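Local coordinates for protein putative ribose operon repressor (Burkholderia thailandensis, PDB 3EGC) that is a putative ribose operon repressor of the LacI family, probably binding regulatory DNA to control transcription, at residues 196-199 and 200-204; 157-160 and 161-164; 142-145 and 146-150. All coordinates share one frame; numbering follows the deposited sequence.

Interaction 1. Residues 196-199 and 200-204; sequences RITE and GAMQA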
loop_
_atom_site.group_PDB
_atom_site.type_symbol
_atom_site.label_atom_id
_atom_site.label_comp_id
_atom_site.label_asym_id
_atom_site.label_seq_id
_atom_site.Cartn_x
_atom_site.Cartn_y
_atom_site.Cartn_z
ATOM N N ARG A 196 -2.371 -7.123 8.015
ATOM C CA ARG A 196 -1.251 -8.019 7.762
ATOM C C ARG A 196 -1.294 -9.265 8.668
ATOM O O ARG A 196 -0.995 -10.358 8.238
ATOM C CB ARG A 196 0.074 -7.289 7.853
ATOM C CG ARG A 196 1.214 -8.121 7.265
ATOM C CD ARG A 196 2.138 -7.283 6.354
ATOM N NE ARG A 196 1.431 -6.641 5.248
ATOM C CZ ARG A 196 1.936 -5.653 4.516
ATOM N NH1 ARG A 196 1.210 -5.153 3.554
ATOM N NH2 ARG A 196 3.176 -5.206 4.717
ATOM N N ILE A 197 -1.752 -9.061 9.903
ATOM C CA ILE A 197 -2.048 -10.159 10.810
ATOM C C ILE A 197 -3.264 -10.953 10.357
ATOM O O ILE A 197 -3.266 -12.194 10.439
ATOM C CB ILE A 197 -2.163 -9.650 12.283
ATOM C CG1 ILE A 197 -0.766 -9.229 12.762
ATOM C CG2 ILE A 197 -2.758 -10.708 13.238
ATOM C CD1 ILE A 197 -0.854 -8.344 13.932
ATOM N N THR A 198 -4.276 -10.241 9.854
ATOM C CA THR A 198 -5.436 -10.923 9.270
ATOM C C THR A 198 -5.027 -11.859 8.114
ATOM O O THR A 198 -5.551 -12.953 7.989
ATOM C CB THR A 198 -6.538 -9.951 8.808
ATOM O OG1 THR A 198 -6.937 -9.132 9.902
ATOM C CG2 THR A 198 -7.731 -10.760 8.339
ATOM N N GLU A 199 -4.058 -11.428 7.294
ATOM C CA GLU A 199 -3.490 -12.345 6.271
ATOM C C GLU A 199 -2.928 -13.632 6.931
ATOM O O GLU A 199 -3.274 -14.731 6.559
ATOM C CB GLU A 199 -2.397 -11.631 5.452
ATOM C CG GLU A 199 -2.871 -10.309 4.779
ATOM C CD GLU A 199 -1.794 -9.647 4.004
ATOM O OE1 GLU A 199 -0.597 -9.835 4.363
ATOM O OE2 GLU A 199 -2.141 -8.937 3.025
ATOM N N GLY A 200 -2.087 -13.493 7.946
ATOM C CA GLY A 200 -1.539 -14.653 8.654
ATOM C C GLY A 200 -2.574 -15.571 9.310
ATOM O O GLY A 200 -2.465 -16.813 9.243
ATOM N N ALA A 201 -3.586 -14.989 9.948
ATOM C CA ALA A 201 -4.751 -15.802 10.423
ATOM C C ALA A 201 -5.510 -16.527 9.291
ATOM O O ALA A 201 -5.858 -17.673 9.445
ATOM C CB ALA A 201 -5.756 -14.942 11.318
ATOM N N MET A 202 -5.726 -15.864 8.154
ATOM C CA MET A 202 -6.279 -16.550 6.979
ATOM C C MET A 202 -5.347 -17.680 6.528
ATOM O O MET A 202 -5.786 -18.745 6.216
ATOM C CB MET A 202 -6.611 -15.576 5.811
ATOM C CG MET A 202 -7.800 -14.575 6.080
ATOM S SD MET A 202 -9.476 -15.258 6.510
ATOM C CE MET A 202 -9.895 -15.968 4.924
ATOM N N GLN A 203 -4.046 -17.418 6.490
ATOM C CA GLN A 203 -3.098 -18.465 6.161
ATOM C C GLN A 203 -3.188 -19.632 7.123
ATOM O O GLN A 203 -3.213 -20.785 6.690
ATOM C CB GLN A 203 -1.668 -17.943 6.046
ATOM C CG GLN A 203 -1.454 -17.160 4.753
ATOM C CD GLN A 203 -0.371 -16.115 4.845
ATOM O OE1 GLN A 203 -0.172 -15.335 3.889
ATOM N NE2 GLN A 203 0.337 -16.074 5.979
ATOM N N ALA A 204 -3.229 -19.337 8.420
ATOM C CA ALA A 204 -3.362 -20.412 9.413
ATOM C C ALA A 204 -4.613 -21.270 9.160
ATOM O O ALA A 204 -4.546 -22.463 9.197
ATOM C CB ALA A 204 -3.362 -19.867 10.838
#
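The flat carboxamide of Gln203 lies across the backbone carbonyl of Glu199, one turn earlier in the helix. Glu199 O sits over one face of the amide, 3.6 Å from Gln203 CD and nearly straight above that carbon, while Gln203 NE2 hydrogen-bonds to Asn172 OD1. With CG anti to the carbonyl carbon (chi1 -75°) and the chain extended beyond it, the amide runs back along the helix over this oxygen. The carbonyl is already in use: Glu199 O accepts Gln203 N at 2.8 Å, and the amide merely packs over it. The other flat groups, the Glu199 carboxylate and the Arg196 guanidinium, meet more loosely, in a long salt bridge of 3.9 Å between Glu199 OE1 and Arg196 NE. Pro225 of the second subunit packs on Glu199.

On another side of the helix Met202 CG rests 3.4 Å from Thr198 O, which also accepts Met202 N at 2.9 Å. The methionine then bends at both chi2 and chi3, carrying its end off toward Tyr212 and toward Phe229 of the second subunit. Thr198 OG1 is buried and well satisfied, hydrogen-bonded with Ser194 O, Thr192 and Ser220. Beside it, Ala201 and Ile197 turn their side chains onto strand 189-192, and Ala201 N reaches Ile197 O at 2.9 Å. The bond from Gly200 N to Arg196 O is weak.

The four backbone bonds, the weak one included, follow the i+4 to i pattern of an alpha-helix, here the crossover helix of a beta-alpha-beta unit between strands 189-192 and 217-221. One flank covers the sheet and another meets the partner subunit, in a domain of the periplasmic-binding-protein fold used by LacI-family regulators.

Interaction 2. Residues 157-160 and 161-164; sequences PVRQ and EWIA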
loop_
_atom_site.group_PDB
_atom_site.type_symbol
_atom_site.label_atom_id
_atom_site.label_comp_id
_atom_site.label_asym_id
_atom_site.label_seq_id
_atom_site.Cartn_x
_atom_site.Cartn_y
_atom_site.Cartn_z
ATOM N N PRO A 157 -14.923 -15.316 30.405
ATOM C CA PRO A 157 -13.524 -15.600 30.757
ATOM C C PRO A 157 -12.634 -15.725 29.520
ATOM O O PRO A 157 -13.089 -16.182 28.481
ATOM C CB PRO A 157 -13.607 -16.963 31.474
ATOM C CG PRO A 157 -14.889 -17.595 30.990
ATOM C CD PRO A 157 -15.819 -16.472 30.623
ATOM N N VAL A 158 -11.371 -15.355 29.649
ATOM C CA VAL A 158 -10.428 -15.458 28.553
ATOM C C VAL A 158 -9.245 -16.311 28.915
ATOM O O VAL A 158 -8.533 -16.006 29.837
ATOM C CB VAL A 158 -9.925 -14.067 28.088
ATOM C CG1 VAL A 158 -9.771 -13.163 29.226
ATOM C CG2 VAL A 158 -8.608 -14.181 27.348
ATOM N N ARG A 159 -9.035 -17.386 28.165
ATOM C CA ARG A 159 -7.846 -18.203 28.347
ATOM C C ARG A 159 -6.661 -17.528 27.666
ATOM O O ARG A 159 -6.752 -17.194 26.476
ATOM C CB ARG A 159 -8.025 -19.589 27.737
ATOM C CG ARG A 159 -8.722 -20.578 28.657
ATOM C CD ARG A 159 -10.131 -20.829 28.240
ATOM N NE ARG A 159 -10.347 -22.180 27.715
ATOM C CZ ARG A 159 -10.627 -23.236 28.486
ATOM N NH1 ARG A 159 -10.868 -24.424 27.953
ATOM N NH2 ARG A 159 -10.680 -23.100 29.807
ATOM N N GLN A 160 -5.563 -17.373 28.413
ATOM C CA GLN A 160 -4.309 -16.864 27.888
ATOM C C GLN A 160 -3.904 -17.535 26.613
ATOM O O GLN A 160 -3.356 -16.858 25.761
ATOM C CB GLN A 160 -3.140 -17.011 28.878
ATOM C CG GLN A 160 -2.682 -15.732 29.573
ATOM C CD GLN A 160 -2.315 -14.589 28.614
ATOM O OE1 GLN A 160 -2.654 -13.442 28.872
ATOM N NE2 GLN A 160 -1.656 -14.907 27.509
ATOM N N GLU A 161 -4.134 -18.849 26.507
ATOM C CA GLU A 161 -3.750 -19.604 25.317
ATOM C C GLU A 161 -4.585 -19.216 24.046
ATOM O O GLU A 161 -4.345 -19.729 22.929
ATOM C CB GLU A 161 -3.814 -21.100 25.577
ATOM C CG GLU A 161 -5.197 -21.616 26.007
ATOM C CD GLU A 161 -5.370 -21.696 27.520
ATOM O OE1 GLU A 161 -6.187 -22.554 27.906
ATOM O OE2 GLU A 161 -4.741 -20.937 28.287
ATOM N N TRP A 162 -5.555 -18.315 24.234
ATOM C CA TRP A 162 -6.340 -17.767 23.133
ATOM C C TRP A 162 -5.640 -16.490 22.559
ATOM O O TRP A 162 -6.034 -15.960 21.509
ATOM C CB TRP A 162 -7.773 -17.428 23.589
ATOM C CG TRP A 162 -8.630 -18.619 23.946
ATOM C CD1 TRP A 162 -8.382 -19.931 23.648
ATOM C CD2 TRP A 162 -9.912 -18.589 24.622
ATOM N NE1 TRP A 162 -9.402 -20.713 24.124
ATOM C CE2 TRP A 162 -10.353 -19.918 24.726
ATOM C CE3 TRP A 162 -10.716 -17.558 25.153
ATOM C CZ2 TRP A 162 -11.580 -20.258 25.323
ATOM C CZ3 TRP A 162 -11.908 -17.881 25.768
ATOM C CH2 TRP A 162 -12.336 -19.223 25.859
ATOM N N ILE A 163 -4.623 -16.013 23.279
ATOM C CA ILE A 163 -3.867 -14.805 22.913
ATOM C C ILE A 163 -2.537 -15.146 22.220
ATOM O O ILE A 163 -1.797 -16.010 22.666
ATOM C CB ILE A 163 -3.546 -13.934 24.138
ATOM C CG1 ILE A 163 -4.781 -13.783 25.069
ATOM C CG2 ILE A 163 -3.004 -12.544 23.714
ATOM C CD1 ILE A 163 -5.708 -12.721 24.703
ATOM N N ALA A 164 -2.230 -14.465 21.134
ATOM C CA ALA A 164 -0.914 -14.659 20.499
ATOM C C ALA A 164 -0.398 -13.306 20.022
ATOM O O ALA A 164 -1.181 -12.460 19.586
ATOM C CB ALA A 164 -0.970 -15.633 19.359
#
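Arg159 lays its aliphatic part over one face of the Trp162 indole: CB stands 3.7 Å above the ring plane, and CD makes a CH-pi contact 3.7 Å from the centroid of the six-membered ring. Bends at chi2 and chi3 bring NE to 3.3 Å from Trp162 CZ2. The guanidinium and indole planes are 58° apart, with Trp162 NE1 at the guanidinium edge, in its plane. Both ends find Asp185: Arg159 NH1 in a salt bridge with its carboxylate, Trp162 NE1 in a hydrogen bond to its carbonyl.

The backbone beneath makes a short 3-10 turn leading into strand 163-164, an edge strand of the sheet within this chain. Trp162 N binds Arg159 O at 2.8 Å, and Ile163 N binds Gln160 O at 2.9 Å.

Glu161 CG sits in the crowded position between its backbone N and carbonyl carbon (chi1 59°), and the chain bends again at chi2, folding the carboxylate back beside Arg159, with OE1 3.3 Å from Arg159 CG. No N-H points at that oxygen; the opposite charges are merely near, 4.2 Å between Arg159 NE and Glu161 OE1. Gln160, bent at chi2, turns its amide toward the helix, where OE1 takes Arg148 NH2. Val158 CG2 meets Ile163 CD1 loosely, and both residues also pack on Phe147 of helix 138-153.

Interaction 3. Residues 142-145 and 146-150; sequences ERLK and GFRAA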
loop_
_atom_site.group_PDB
_atom_site.type_symbol
_atom_site.label_atom_id
_atom_site.label_comp_id
_atom_site.label_asym_id
_atom_site.label_seq_id
_atom_site.Cartn_x
_atom_site.Cartn_y
_atom_site.Cartn_z
ATOM N N GLU A 142 -2.840 -1.811 23.309
ATOM C CA GLU A 142 -4.122 -1.167 23.444
ATOM C C GLU A 142 -5.252 -1.967 22.799
ATOM O O GLU A 142 -6.365 -1.989 23.291
ATOM C CB GLU A 142 -4.085 0.247 22.887
ATOM C CG GLU A 142 -3.383 1.262 23.733
ATOM C CD GLU A 142 -3.325 2.607 23.011
ATOM O OE1 GLU A 142 -2.801 3.569 23.588
ATOM O OE2 GLU A 142 -3.800 2.699 21.858
ATOM N N ARG A 143 -4.950 -2.637 21.704
ATOM C CA ARG A 143 -5.936 -3.464 21.017
ATOM C C ARG A 143 -6.266 -4.708 21.844
ATOM O O ARG A 143 -7.437 -5.115 21.922
ATOM C CB ARG A 143 -5.491 -3.808 19.614
ATOM C CG ARG A 143 -5.570 -2.573 18.693
ATOM C CD ARG A 143 -4.854 -2.708 17.326
ATOM N NE ARG A 143 -4.657 -1.355 16.837
ATOM C CZ ARG A 143 -4.026 -0.995 15.735
ATOM N NH1 ARG A 143 -3.481 -1.895 14.903
ATOM N NH2 ARG A 143 -3.937 0.309 15.489
ATOM N N LEU A 144 -5.252 -5.226 22.547
ATOM C CA LEU A 144 -5.471 -6.332 23.494
ATOM C C LEU A 144 -6.326 -5.915 24.698
ATOM O O LEU A 144 -7.273 -6.615 25.084
ATOM C CB LEU A 144 -4.156 -6.920 23.957
ATOM C CG LEU A 144 -4.133 -8.398 24.287
ATOM C CD1 LEU A 144 -4.483 -9.224 23.038
ATOM C CD2 LEU A 144 -2.750 -8.840 24.912
ATOM N N LYS A 145 -6.015 -4.751 25.260
ATOM C CA LYS A 145 -6.818 -4.147 26.332
ATOM C C LYS A 145 -8.330 -3.980 26.005
ATOM O O LYS A 145 -9.196 -4.228 26.869
ATOM C CB LYS A 145 -6.231 -2.791 26.708
ATOM C CG LYS A 145 -7.023 -2.001 27.700
ATOM C CD LYS A 145 -6.260 -0.741 28.142
ATOM C CE LYS A 145 -7.124 0.076 29.119
ATOM N NZ LYS A 145 -6.524 1.382 29.537
ATOM N N GLY A 146 -8.623 -3.562 24.765
ATOM C CA GLY A 146 -10.000 -3.410 24.308
ATOM C C GLY A 146 -10.710 -4.743 24.248
ATOM O O GLY A 146 -11.870 -4.872 24.640
ATOM N N PHE A 147 -9.973 -5.749 23.802
ATOM C CA PHE A 147 -10.460 -7.096 23.798
ATOM C C PHE A 147 -10.842 -7.561 25.212
ATOM O O PHE A 147 -11.966 -8.015 25.452
ATOM C CB PHE A 147 -9.455 -7.995 23.146
ATOM C CG PHE A 147 -9.660 -9.457 23.438
ATOM C CD1 PHE A 147 -10.632 -10.182 22.740
ATOM C CD2 PHE A 147 -8.878 -10.108 24.386
ATOM C CE1 PHE A 147 -10.811 -11.500 22.936
ATOM C CE2 PHE A 147 -9.068 -11.461 24.621
ATOM C CZ PHE A 147 -10.029 -12.169 23.870
ATOM N N ARG A 148 -9.952 -7.353 26.159
ATOM C CA ARG A 148 -10.176 -7.842 27.516
ATOM C C ARG A 148 -11.340 -7.112 28.163
ATOM O O ARG A 148 -12.099 -7.713 28.959
ATOM C CB ARG A 148 -8.935 -7.705 28.392
ATOM C CG ARG A 148 -7.768 -8.620 28.023
ATOM C CD ARG A 148 -6.673 -8.500 29.135
ATOM N NE ARG A 148 -5.424 -9.175 28.775
ATOM C CZ ARG A 148 -5.177 -10.462 29.008
ATOM N NH1 ARG A 148 -6.113 -11.240 29.596
ATOM N NH2 ARG A 148 -4.015 -10.971 28.619
ATOM N N ALA A 149 -11.482 -5.828 27.841
ATOM C CA ALA A 149 -12.511 -5.035 28.455
ATOM C C ALA A 149 -13.874 -5.484 27.939
ATOM O O ALA A 149 -14.848 -5.474 28.684
ATOM C CB ALA A 149 -12.286 -3.542 28.196
ATOM N N ALA A 150 -13.946 -5.868 26.671
ATOM C CA ALA A 150 -15.208 -6.344 26.087
ATOM C C ALA A 150 -15.588 -7.696 26.698
ATOM O O ALA A 150 -16.712 -7.939 27.061
ATOM C CB ALA A 150 -15.085 -6.494 24.540
#
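Phe147 and Leu144 make the tight part of this helical turn: Leu144 O lies 3.2 Å from Phe147 CB and at the edge of the phenyl ring, near its plane. The turn belongs to helix 138-153, which connects strands 128-131 and 163-164 as the crossover of a beta-alpha-beta unit in the periplasmic-binding-protein fold. Phe147 holds CG opposite its backbone N (chi1 163°), which swings the ring off the helix toward Ile128 of the sheet and Val117 of the neighbouring helix 109-122. Leu144 leans on Ala130 and Val132, so the two residues cover the sheet together. At the start of the turn Gly146 N bonds to Glu142 O at 3.1 Å and Phe147 N to Arg143 O at 3.2 Å. The side chains of Glu142 and Arg143 are held from outside the turn: Glu142 by a salt bridge to Arg266, both by Asn109, and Arg143 further by Ser193 O and a cation-pi contact with Phe221.

The opposite character shows at Lys145, an exposed residue whose fully extended chain leads away from the helix, leaving its backbone O to join it to the next turn. Arg148 is partly exposed; its CG lies 3.6 Å from Leu144 O, and from there its chain runs extended as far as NE. Leu144 O also takes Arg148 N at 3.0 Å. Ala149 N completes the set with Lys145 O at 3.0 Å, and its methyl, CB, comes to 3.4 Å from that same oxygen.

In the fold
Along the chain the order is interaction 3, then interaction 2, then interaction 1, all in the LacI-type sugar-binding part of the chain. Interactions 3 and 2 are neighbours, centres 12 Å apart: helix 138-153 runs through the 157-160 loop into edge strand 163-164, and the two touch where Ile163 CG2 packs 3.7 Å from Leu144 CD1. Interaction 1 stands apart, about 18 Å and 20 Å between centres from interactions 2 and 3, with nearest atoms about 7 Å away in each case. Its helix 195-208 follows strand 189-192 of the same mixed sheet. Interaction 1 alone meets the second subunit; the other pair helps build the fold of a single chain.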